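Local coordinates for ribokinase (Staphylococcus aureus, PDB 3RY7), which catalyses the magnesium-dependent transfer of a phosphate from ATP to O-5 of ribose and is activated by monovalent cations, at residues G227-F230 against Q235-H238. Numbering follows the deposited sequence.
Sequences GTYF and QSQH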
loop_
_atom_site.group_PDB
_atom_site.type_symbol
_atom_site.label_atom_id
_atom_site.label_comp_id
_atom_site.label_asym_id
_atom_site.label_seq_id
_atom_site.Cartn_x
_atom_site.Cartn_y
_atom_site.Cartn_z
ATOM N N GLY A 227 -20.299 12.382 2.809
ATOM C CA GLY A 227 -19.565 13.595 2.497
ATOM C C GLY A 227 -19.334 14.509 3.693
ATOM O O GLY A 227 -19.006 14.051 4.793
ATOM N N THR A 228 -19.508 15.809 3.465
ATOM C CA THR A 228 -19.263 16.833 4.480
ATOM C C THR A 228 -20.305 17.945 4.417
ATOM O O THR A 228 -20.597 18.461 3.345
ATOM C CB THR A 228 -17.894 17.522 4.275
ATOM O OG1 THR A 228 -16.906 16.558 3.893
ATOM C CG2 THR A 228 -17.460 18.223 5.562
ATOM N N TYR A 229 -20.843 18.319 5.577
ATOM C CA TYR A 229 -21.702 19.491 5.707
ATOM C C TYR A 229 -20.946 20.662 6.344
ATOM O O TYR A 229 -20.137 20.476 7.260
ATOM C CB TYR A 229 -22.936 19.144 6.550
ATOM C CG TYR A 229 -23.869 20.309 6.854
ATOM C CD1 TYR A 229 -23.935 20.848 8.135
ATOM C CD2 TYR A 229 -24.687 20.859 5.869
ATOM C CE1 TYR A 229 -24.783 21.907 8.435
ATOM C CE2 TYR A 229 -25.543 21.918 6.157
ATOM C CZ TYR A 229 -25.582 22.438 7.448
ATOM O OH TYR A 229 -26.413 23.485 7.766
ATOM N N PHE A 230 -21.194 21.871 5.854
ATOM C CA PHE A 230 -20.683 23.044 6.542
ATOM C C PHE A 230 -21.689 24.193 6.658
ATOM O O PHE A 230 -22.679 24.264 5.926
ATOM C CB PHE A 230 -19.340 23.497 5.962
ATOM C CG PHE A 230 -19.447 24.405 4.782
ATOM C CD1 PHE A 230 -19.513 23.891 3.504
ATOM C CD2 PHE A 230 -19.449 25.779 4.949
ATOM C CE1 PHE A 230 -19.589 24.720 2.405
ATOM C CE2 PHE A 230 -19.528 26.626 3.853
ATOM C CZ PHE A 230 -19.600 26.094 2.576
ATOM N N GLN A 235 -23.468 30.965 5.243
ATOM C CA GLN A 235 -23.456 29.831 4.313
ATOM C C GLN A 235 -24.002 28.553 4.913
ATOM O O GLN A 235 -24.006 28.369 6.127
ATOM C CB GLN A 235 -22.050 29.569 3.793
ATOM C CG GLN A 235 -21.403 30.756 3.141
ATOM C CD GLN A 235 -20.110 30.366 2.477
ATOM O OE1 GLN A 235 -20.081 29.447 1.661
ATOM N NE2 GLN A 235 -19.031 31.048 2.828
ATOM N N SER A 236 -24.481 27.678 4.043
ATOM C CA SER A 236 -24.955 26.359 4.443
ATOM C C SER A 236 -24.887 25.488 3.208
ATOM O O SER A 236 -25.592 25.739 2.227
ATOM C CB SER A 236 -26.383 26.408 4.988
ATOM O OG SER A 236 -26.770 25.152 5.534
ATOM N N GLN A 237 -24.019 24.484 3.250
ATOM C CA GLN A 237 -23.783 23.638 2.091
ATOM C C GLN A 237 -23.475 22.194 2.489
ATOM O O GLN A 237 -22.865 21.928 3.527
ATOM C CB GLN A 237 -22.671 24.233 1.228
ATOM C CG GLN A 237 -22.502 23.597 -0.139
ATOM C CD GLN A 237 -21.596 24.427 -1.035
ATOM O OE1 GLN A 237 -21.408 25.622 -0.795
ATOM N NE2 GLN A 237 -21.023 23.799 -2.067
ATOM N N HIS A 238 -23.943 21.265 1.666
ATOM C CA HIS A 238 -23.642 19.852 1.824
ATOM C C HIS A 238 -22.818 19.444 0.596
ATOM O O HIS A 238 -23.263 19.603 -0.542
ATOM C CB HIS A 238 -24.948 19.064 1.922
ATOM C CG HIS A 238 -24.769 17.578 2.038
ATOM N ND1 HIS A 238 -23.890 16.865 1.249
ATOM C CD2 HIS A 238 -25.396 16.668 2.822
ATOM C CE1 HIS A 238 -23.963 15.582 1.563
ATOM N NE2 HIS A 238 -24.872 15.435 2.511
#
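F230 and Q237 face each other as a hydrogen-bonded pair in the antiparallel hairpin of strands 228-231 and 236-239. Their backbones are joined by two nearly straight bonds, F230 N to Q237 O at 2.9 Å and Q237 N to F230 O at 3.0 Å. The F230 ring reaches over the partner strand because its CG stands between the backbone N and the carbonyl carbon (chi1 86°), which swings CE1 to 3.3 Å from Q237 CB. Q237 runs beside the phenyl group in the same direction; its chain is extended, and the amide at its end is turned 42° to the ring plane. At the far end of the ring Q235 approaches differently: OE1 meets the edge in the ring plane, 3.5 Å from CZ, with the amide turned 83° to it, almost perpendicular.

Y229, paired with H238 without backbone hydrogen bonds, projects on the other face. Its phenol slants across the neighbouring strand toward S236, CG being turned away from the backbone N and lying beside the carbonyl carbon. CD2 passes 3.2 Å from Q237 O, and the hydroxyl OH ends in a 2.8 Å hydrogen bond to S236 OG, tying the tyrosine diagonally to a residue two positions before its pair partner H238.

G227 ends a run of residues that probably binds ATP, and T228 OG1 bonds to ND2 of N279, also a likely ATP ligand. The hairpin closes one end of the large sheet of this pfkB-family kinase, strand 228-231 lying between strands 218-222 and 236-239. Helix 201-213 packs against Y229 and H238, whereas helix 271-283 lies against T228, F230 and Q237 on the opposite face.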